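Local coordinates for pesticidal crystal protein Cry2Aa (Bacillus thuringiensis serovar kurstaki, PDB 1I5P) that promotes colloid-osmotic lysis by binding to the midgut epithelial cells of dipteran and lepidopteran insect larvae, at residues 545-550 / 557-562; 80-83 / 89-92; 222-227 / 580-585. All blocks are in the same frame, centred on the assembly; numbering follows the deposited sequence.

Contact 1 of 3, residues 545-550 / 557-562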
loop_
_atom_site.group_PDB
_atom_site.type_symbol
_atom_site.label_atom_id
_atom_site.label_comp_id
_atom_site.label_asym_id
_atom_site.label_seq_id
_atom_site.Cartn_x
_atom_site.Cartn_y
_atom_site.Cartn_z
ATOM N N LEU A 545 17.472 10.088 12.122
ATOM C CA LEU A 545 17.218 9.332 10.916
ATOM C C LEU A 545 17.402 7.852 11.186
ATOM O O LEU A 545 18.454 7.422 11.674
ATOM C CB LEU A 545 18.165 9.765 9.794
ATOM C CG LEU A 545 18.106 8.958 8.494
ATOM C CD1 LEU A 545 16.749 9.144 7.823
ATOM C CD2 LEU A 545 19.224 9.416 7.565
ATOM N N TYR A 546 16.364 7.080 10.881
ATOM C CA TYR A 546 16.393 5.639 11.048
ATOM C C TYR A 546 16.213 5.006 9.679
ATOM O O TYR A 546 15.341 5.405 8.909
ATOM C CB TYR A 546 15.252 5.157 11.954
ATOM C CG TYR A 546 15.408 5.468 13.425
ATOM C CD1 TYR A 546 15.041 6.710 13.934
ATOM C CD2 TYR A 546 15.920 4.515 14.312
ATOM C CE1 TYR A 546 15.174 7.006 15.291
ATOM C CE2 TYR A 546 16.059 4.800 15.673
ATOM C CZ TYR A 546 15.684 6.046 16.155
ATOM O OH TYR A 546 15.829 6.330 17.495
ATOM N N LEU A 547 17.048 4.030 9.364
ATOM C CA LEU A 547 16.914 3.337 8.095
ATOM C C LEU A 547 16.498 1.916 8.403
ATOM O O LEU A 547 17.193 1.203 9.129
ATOM C CB LEU A 547 18.231 3.334 7.310
ATOM C CG LEU A 547 18.741 4.695 6.810
ATOM C CD1 LEU A 547 19.935 4.482 5.898
ATOM C CD2 LEU A 547 17.639 5.430 6.060
ATOM N N ARG A 548 15.336 1.525 7.890
ATOM C CA ARG A 548 14.854 0.168 8.077
ATOM C C ARG A 548 15.482 -0.608 6.933
ATOM O O ARG A 548 15.236 -0.318 5.762
ATOM C CB ARG A 548 13.323 0.099 8.000
ATOM C CG ARG A 548 12.780 -1.326 8.040
ATOM C CD ARG A 548 11.312 -1.387 8.456
ATOM N NE ARG A 548 11.122 -1.035 9.861
ATOM C CZ ARG A 548 9.967 -1.140 10.514
ATOM N NH1 ARG A 548 8.886 -1.593 9.893
ATOM N NH2 ARG A 548 9.892 -0.797 11.795
ATOM N N VAL A 549 16.313 -1.586 7.272
ATOM C CA VAL A 549 16.996 -2.361 6.252
ATOM C C VAL A 549 17.114 -3.827 6.610
ATOM O O VAL A 549 16.924 -4.226 7.763
ATOM C CB VAL A 549 18.434 -1.830 6.017
ATOM C CG1 VAL A 549 18.436 -0.307 5.975
ATOM C CG2 VAL A 549 19.361 -2.335 7.125
ATOM N N SER A 550 17.447 -4.623 5.601
ATOM C CA SER A 550 17.651 -6.050 5.782
ATOM C C SER A 550 18.974 -6.373 5.102
ATOM O O SER A 550 19.207 -5.969 3.963
ATOM C CB SER A 550 16.525 -6.857 5.136
ATOM O OG SER A 550 16.760 -8.248 5.295
ATOM N N ILE A 557 26.784 1.172 5.460
ATOM C CA ILE A 557 25.921 2.264 5.043
ATOM C C ILE A 557 26.592 3.618 5.244
ATOM O O ILE A 557 27.105 3.915 6.321
ATOM C CB ILE A 557 24.593 2.260 5.832
ATOM C CG1 ILE A 557 23.907 0.899 5.713
ATOM C CG2 ILE A 557 23.664 3.336 5.287
ATOM C CD1 ILE A 557 22.657 0.774 6.555
ATOM N N ARG A 558 26.589 4.429 4.192
ATOM C CA ARG A 558 27.165 5.767 4.248
ATOM C C ARG A 558 26.084 6.768 3.861
ATOM O O ARG A 558 25.649 6.826 2.709
ATOM C CB ARG A 558 28.361 5.887 3.299
ATOM C CG ARG A 558 29.619 5.175 3.797
ATOM C CD ARG A 558 30.767 5.315 2.806
ATOM N NE ARG A 558 32.033 4.826 3.354
ATOM C CZ ARG A 558 32.325 3.547 3.565
ATOM N NH1 ARG A 558 31.444 2.600 3.271
ATOM N NH2 ARG A 558 33.506 3.215 4.071
ATOM N N VAL A 559 25.646 7.545 4.842
ATOM C CA VAL A 559 24.606 8.535 4.621
ATOM C C VAL A 559 25.198 9.936 4.600
ATOM O O VAL A 559 25.927 10.329 5.508
ATOM C CB VAL A 559 23.529 8.460 5.725
ATOM C CG1 VAL A 559 22.451 9.499 5.471
ATOM C CG2 VAL A 559 22.929 7.065 5.766
ATOM N N THR A 560 24.881 10.682 3.551
ATOM C CA THR A 560 25.372 12.038 3.420
ATOM C C THR A 560 24.188 12.987 3.352
ATOM O O THR A 560 23.335 12.884 2.463
ATOM C CB THR A 560 26.239 12.201 2.160
ATOM O OG1 THR A 560 27.297 11.235 2.188
ATOM C CG2 THR A 560 26.849 13.595 2.107
ATOM N N ILE A 561 24.143 13.905 4.311
ATOM C CA ILE A 561 23.079 14.890 4.399
ATOM C C ILE A 561 23.567 16.042 5.280
ATOM O O ILE A 561 24.249 15.815 6.277
ATOM C CB ILE A 561 21.803 14.251 5.002
ATOM C CG1 ILE A 561 20.666 15.271 5.039
ATOM C CG2 ILE A 561 22.102 13.687 6.389
ATOM C CD1 ILE A 561 19.320 14.652 5.367
ATOM N N ASN A 562 23.236 17.275 4.899
ATOM C CA ASN A 562 23.655 18.449 5.662
ATOM C C ASN A 562 25.176 18.558 5.687
ATOM O O ASN A 562 25.752 19.094 6.633
ATOM C CB ASN A 562 23.153 18.355 7.107
ATOM C CG ASN A 562 21.635 18.302 7.208
ATOM O OD1 ASN A 562 21.088 17.683 8.125
ATOM N ND2 ASN A 562 20.952 18.965 6.285
#

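Contact 2 of 3, residues 80-83 / 89-92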
loop_
_atom_site.group_PDB
_atom_site.type_symbol
_atom_site.label_atom_id
_atom_site.label_comp_id
_atom_site.label_asym_id
_atom_site.label_seq_id
_atom_site.Cartn_x
_atom_site.Cartn_y
_atom_site.Cartn_z
ATOM N N ILE A 80 -14.721 1.381 17.044
ATOM C CA ILE A 80 -14.815 1.346 15.590
ATOM C C ILE A 80 -15.118 -0.061 15.078
ATOM O O ILE A 80 -16.044 -0.264 14.282
ATOM C CB ILE A 80 -13.494 1.810 14.940
ATOM C CG1 ILE A 80 -13.256 3.294 15.244
ATOM C CG2 ILE A 80 -13.536 1.555 13.432
ATOM C CD1 ILE A 80 -11.885 3.797 14.810
ATOM N N ILE A 81 -14.327 -1.028 15.540
ATOM C CA ILE A 81 -14.477 -2.415 15.110
ATOM C C ILE A 81 -15.654 -3.132 15.783
ATOM O O ILE A 81 -16.169 -4.114 15.256
ATOM C CB ILE A 81 -13.156 -3.197 15.342
ATOM C CG1 ILE A 81 -13.173 -4.499 14.541
ATOM C CG2 ILE A 81 -12.964 -3.478 16.824
ATOM C CD1 ILE A 81 -13.370 -4.293 13.047
ATOM N N PHE A 82 -16.072 -2.632 16.942
ATOM C CA PHE A 82 -17.216 -3.182 17.676
ATOM C C PHE A 82 -18.138 -2.009 18.009
ATOM O O PHE A 82 -18.284 -1.634 19.171
ATOM C CB PHE A 82 -16.774 -3.850 18.985
ATOM C CG PHE A 82 -16.033 -5.149 18.799
ATOM C CD1 PHE A 82 -14.726 -5.283 19.254
ATOM C CD2 PHE A 82 -16.648 -6.245 18.197
ATOM C CE1 PHE A 82 -14.038 -6.487 19.119
ATOM C CE2 PHE A 82 -15.967 -7.458 18.055
ATOM C CZ PHE A 82 -14.658 -7.579 18.518
ATOM N N PRO A 83 -18.748 -1.396 16.986
ATOM C CA PRO A 83 -19.647 -0.260 17.204
ATOM C C PRO A 83 -20.745 -0.522 18.235
ATOM O O PRO A 83 -21.673 -1.301 18.004
ATOM C CB PRO A 83 -20.194 0.015 15.806
ATOM C CG PRO A 83 -20.098 -1.331 15.134
ATOM C CD PRO A 83 -18.737 -1.774 15.564
ATOM N N LEU A 89 -19.862 -5.998 12.375
ATOM C CA LEU A 89 -18.829 -5.662 11.393
ATOM C C LEU A 89 -17.801 -6.786 11.263
ATOM O O LEU A 89 -17.286 -7.049 10.170
ATOM C CB LEU A 89 -18.137 -4.339 11.760
ATOM C CG LEU A 89 -19.029 -3.090 11.736
ATOM C CD1 LEU A 89 -18.191 -1.849 12.002
ATOM C CD2 LEU A 89 -19.732 -2.968 10.386
ATOM N N MET A 90 -17.497 -7.447 12.374
ATOM C CA MET A 90 -16.554 -8.554 12.338
ATOM C C MET A 90 -17.242 -9.732 11.646
ATOM O O MET A 90 -16.626 -10.441 10.852
ATOM C CB MET A 90 -16.136 -8.946 13.755
ATOM C CG MET A 90 -15.186 -7.962 14.408
ATOM S SD MET A 90 -13.611 -7.866 13.528
ATOM C CE MET A 90 -12.633 -9.077 14.447
ATOM N N GLN A 91 -18.523 -9.933 11.940
ATOM C CA GLN A 91 -19.250 -11.030 11.321
ATOM C C GLN A 91 -19.308 -10.815 9.815
ATOM O O GLN A 91 -19.194 -11.761 9.048
ATOM C CB GLN A 91 -20.674 -11.142 11.879
ATOM C CG GLN A 91 -20.745 -11.455 13.367
ATOM C CD GLN A 91 -22.171 -11.624 13.859
ATOM O OE1 GLN A 91 -23.119 -11.167 13.220
ATOM N NE2 GLN A 91 -22.329 -12.272 15.010
ATOM N N ASP A 92 -19.479 -9.565 9.394
ATOM C CA ASP A 92 -19.553 -9.251 7.973
ATOM C C ASP A 92 -18.212 -9.451 7.273
ATOM O O ASP A 92 -18.160 -9.858 6.114
ATOM C CB ASP A 92 -20.032 -7.815 7.774
ATOM C CG ASP A 92 -19.960 -7.382 6.328
ATOM O OD1 ASP A 92 -20.825 -7.815 5.530
ATOM O OD2 ASP A 92 -19.032 -6.614 5.985
HETATM O O HOH W 1 -18.304 -5.675 14.966
#

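Contact 3 of 3, residues 222-227 / 580-585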
loop_
_atom_site.group_PDB
_atom_site.type_symbol
_atom_site.label_atom_id
_atom_site.label_comp_id
_atom_site.label_asym_id
_atom_site.label_seq_id
_atom_site.Cartn_x
_atom_site.Cartn_y
_atom_site.Cartn_z
ATOM N N TYR A 222 3.021 -14.964 11.016
ATOM C CA TYR A 222 1.869 -15.827 10.775
ATOM C C TYR A 222 1.039 -15.323 9.596
ATOM O O TYR A 222 0.613 -16.107 8.746
ATOM C CB TYR A 222 0.976 -15.911 12.016
ATOM C CG TYR A 222 -0.317 -16.655 11.755
ATOM C CD1 TYR A 222 -0.341 -18.046 11.633
ATOM C CD2 TYR A 222 -1.510 -15.961 11.572
ATOM C CE1 TYR A 222 -1.526 -18.727 11.333
ATOM C CE2 TYR A 222 -2.696 -16.627 11.269
ATOM C CZ TYR A 222 -2.702 -18.003 11.151
ATOM O OH TYR A 222 -3.890 -18.639 10.845
ATOM N N CYS A 223 0.804 -14.014 9.548
ATOM C CA CYS A 223 0.024 -13.421 8.461
ATOM C C CYS A 223 0.744 -13.566 7.127
ATOM O O CYS A 223 0.149 -13.962 6.126
ATOM C CB CYS A 223 -0.241 -11.936 8.732
ATOM S SG CYS A 223 -1.400 -11.618 10.066
ATOM N N ILE A 224 2.028 -13.234 7.123
ATOM C CA ILE A 224 2.834 -13.329 5.913
ATOM C C ILE A 224 2.890 -14.762 5.398
ATOM O O ILE A 224 2.657 -15.009 4.216
ATOM C CB ILE A 224 4.261 -12.814 6.173
ATOM C CG1 ILE A 224 4.200 -11.320 6.511
ATOM C CG2 ILE A 224 5.149 -13.063 4.946
ATOM C CD1 ILE A 224 5.486 -10.763 7.084
ATOM N N ASN A 225 3.188 -15.703 6.283
ATOM C CA ASN A 225 3.265 -17.103 5.887
ATOM C C ASN A 225 1.929 -17.635 5.364
ATOM O O ASN A 225 1.893 -18.339 4.359
ATOM C CB ASN A 225 3.748 -17.967 7.058
ATOM C CG ASN A 225 5.180 -17.646 7.473
ATOM O OD1 ASN A 225 5.953 -17.082 6.699
ATOM N ND2 ASN A 225 5.544 -18.030 8.695
ATOM N N THR A 226 0.833 -17.300 6.038
ATOM C CA THR A 226 -0.481 -17.772 5.605
ATOM C C THR A 226 -0.794 -17.283 4.193
ATOM O O THR A 226 -1.250 -18.047 3.340
ATOM C CB THR A 226 -1.595 -17.291 6.564
ATOM O OG1 THR A 226 -1.347 -17.807 7.877
ATOM C CG2 THR A 226 -2.964 -17.778 6.094
ATOM N N TYR A 227 -0.545 -16.003 3.951
ATOM C CA TYR A 227 -0.813 -15.424 2.646
ATOM C C TYR A 227 0.106 -15.982 1.564
ATOM O O TYR A 227 -0.352 -16.314 0.473
ATOM C CB TYR A 227 -0.661 -13.910 2.707
ATOM C CG TYR A 227 -0.805 -13.234 1.363
ATOM C CD1 TYR A 227 -2.060 -13.005 0.807
ATOM C CD2 TYR A 227 0.317 -12.809 0.655
ATOM C CE1 TYR A 227 -2.198 -12.362 -0.418
ATOM C CE2 TYR A 227 0.190 -12.169 -0.574
ATOM C CZ TYR A 227 -1.068 -11.946 -1.101
ATOM O OH TYR A 227 -1.186 -11.300 -2.310
ATOM N N VAL A 580 10.843 -10.200 12.285
ATOM C CA VAL A 580 9.880 -10.324 11.196
ATOM C C VAL A 580 10.541 -10.755 9.890
ATOM O O VAL A 580 11.462 -10.092 9.406
ATOM C CB VAL A 580 9.156 -8.983 10.934
ATOM C CG1 VAL A 580 8.221 -9.121 9.739
ATOM C CG2 VAL A 580 8.391 -8.553 12.172
ATOM N N ASN A 581 10.070 -11.859 9.317
ATOM C CA ASN A 581 10.616 -12.336 8.048
ATOM C C ASN A 581 9.622 -11.944 6.966
ATOM O O ASN A 581 8.554 -12.557 6.821
ATOM C CB ASN A 581 10.805 -13.855 8.055
ATOM C CG ASN A 581 11.790 -14.320 6.993
ATOM O OD1 ASN A 581 11.610 -14.054 5.800
ATOM N ND2 ASN A 581 12.841 -15.012 7.421
ATOM N N ASP A 582 9.993 -10.917 6.209
ATOM C CA ASP A 582 9.155 -10.372 5.148
ATOM C C ASP A 582 9.716 -10.747 3.783
ATOM O O ASP A 582 10.653 -10.117 3.298
ATOM C CB ASP A 582 9.118 -8.846 5.274
ATOM C CG ASP A 582 7.878 -8.233 4.663
ATOM O OD1 ASP A 582 7.280 -8.861 3.763
ATOM O OD2 ASP A 582 7.506 -7.112 5.082
ATOM N N ASN A 583 9.134 -11.765 3.163
ATOM C CA ASN A 583 9.580 -12.217 1.849
ATOM C C ASN A 583 11.099 -12.428 1.799
ATOM O O ASN A 583 11.755 -12.087 0.816
ATOM C CB ASN A 583 9.150 -11.202 0.784
ATOM C CG ASN A 583 9.372 -11.702 -0.627
ATOM O OD1 ASN A 583 9.214 -12.886 -0.907
ATOM N ND2 ASN A 583 9.731 -10.794 -1.527
ATOM N N GLY A 584 11.654 -12.987 2.872
ATOM C CA GLY A 584 13.087 -13.235 2.915
ATOM C C GLY A 584 13.890 -12.176 3.651
ATOM O O GLY A 584 14.983 -12.450 4.145
ATOM N N ALA A 585 13.357 -10.962 3.734
ATOM C CA ALA A 585 14.057 -9.883 4.421
ATOM C C ALA A 585 13.794 -9.917 5.925
ATOM O O ALA A 585 12.696 -10.245 6.365
ATOM C CB ALA A 585 13.632 -8.531 3.844
HETATM O O HOH W 2 7.347 -15.130 7.710
#

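Contact 1 of 3, residues 545-550 / 557-562
L545, L547 and V549 of strand 541-550 meet I557 and V559 of strand 555-561 across the interior of a beta sandwich, each strand belonging to a different sheet. The axes of the two short segments pass 10.8 Å apart and their N-to-C directions differ by 143°, a layer-to-layer distance too wide for backbone bonding. No hydrogen bond links the segments; side-chain methyl groups bridge the gap. At one end L545 and V559 approach tip to tip, CD2 of L545 lying 3.8 Å from CG1 of V559. Both reach inward by the same turn of the first torsion: the L545 CG is trans to its own backbone N (chi1 174°), and so is the V559 CG1. L547 lies alongside I557 and V559, its side chain running counter to theirs. Its CD1 is shared, 3.9 Å from I557 CG2 and 4.0 Å from V559 CG2, so the two branches of V559 are divided between two leucines. The sandwich is the lectin-like jelly roll of the delta-endotoxin C-terminal region, and the alternation of its strands sorts the side chains: odd-numbered residues of both segments turn inward. Packing is looser toward V549, whose CG1 stands 4.4 Å from I557 CD1. L605 on strand 602-610 touches both L545 and V559, and I592 on strand 585-597 touches L547 and V559, which extends the apolar layer along both sheets. On the other face of strand 541-550 the buried guanidinium of R548 forms a salt bridge to D589 through NE, a cation-pi contact with F587, and a hydrogen bond from NH2 to the carbonyl O of S260, just past the end of helix 238-259.

Contact 2 of 3, residues 80-83 / 89-92
I81 and L89 bring the backbones together where helix 74-81 ends and helix 88-101 begins, their CA atoms 6.6 Å apart and F82 being the first residue to leave helical backbone angles. No direct hydrogen bond joins the segments. A water does so instead: it donates to the I81 O at 2.7 Å and accepts from the M90 N at 3.2 Å, linking a carbonyl at the C-terminal end of one helix to an amide in the first turn of the next. Beside this bridge, M90 folds over I81. The methionine chain is bent at both chi2 (-64°) and chi3 (-93°), which carries SD across the isoleucine obliquely, 3.5 Å from I81 CG1 and scarcely farther from its CD1. That branch of I81 is placed by a chi1 of -164°, CG1 lying trans to the backbone N. The same methionine meets F82 with its CG rather than its sulfur: CG comes 3.8 Å from the ring carbon CE2, at a slant to the ring. L89 turns to a different part of segment 80-83, packing against P83. Its CD1 rests 3.6 Å from P83 CD, the leucine branch crossing the proline ring at an angle, and the same methyl lies 3.5 Å from the I80 O. Further helices close round the pair: on helix 170-193, Q179 touches I81 and M90, and M183 touches F82 and M90; L117 of helix 107-135 reaches M90, and V53 of helix 53-65 reaches L89. Two consecutive helices joined by a short loop and packed at their facing ends make this a helix-loop-helix connection within the helical bundle of the delta-endotoxin N-terminal domain.

Contact 3 of 3, residues 222-227 / 580-585
I224 faces V580, N581 and D582; on another side of the same helix the Y222 ring carries T226 OG1 over one face, 3.5 Å above the plane and offset toward the rim, and pairs edge-to-face with the F177 ring. The T226 hydroxyl donates to the Y222 O at 2.7 Å, tilted 30° from the carbonyl plane, while the T226 N reaches the same oxygen from the opposite face. Across the contact, I224 is the main side chain. Its CD1 lies 3.6 Å from the N581 O and 4.2 Å from V580 CG1, the I224 and V580 side chains crossing at about a right angle. A water bridges the segments, donating to N225 OD1 (2.6 Å) and to the N581 O (3.0 Å), and N221 OD1 accepts from the N581 N. The facing chain is shaped by a type I' turn from D582 to A585, whose ends exchange two backbone hydrogen bonds; a weak bond runs from the G584 N to N581 OD1. The D582 carboxylate is held by the backbone N atoms of F516 and G517. Helix 202-232 of the N-terminal helical bundle lies against a hairpin of the C-terminal delta-endotoxin region, the short, weakly bonded strand 581-582 and strand 585-597, an interface between the two; the helix's other sides pack on helix 170-193, through L174 and F177, and helix 238-259, through V252 and V256.

From the N terminus, contact 2 closes first, a short loop between helices 74-81 and 88-101, and is complete before the chain enters helix 202-232. There contact 3 opens; it closes only 353 residues later, after the chain has passed through the middle domain and much of the C-terminal sandwich. Contact 1 opens and closes within that long excursion, joining the two sheets of the sandwich. Contact 3 ties the helical bundle to the sandwich and abuts contact 1, S550 OG lying 3.3 Å from A585 CA. Contact 2 stays apart, its centre about 41 Å from that of contact 1, on the opposite side of the chain's centre.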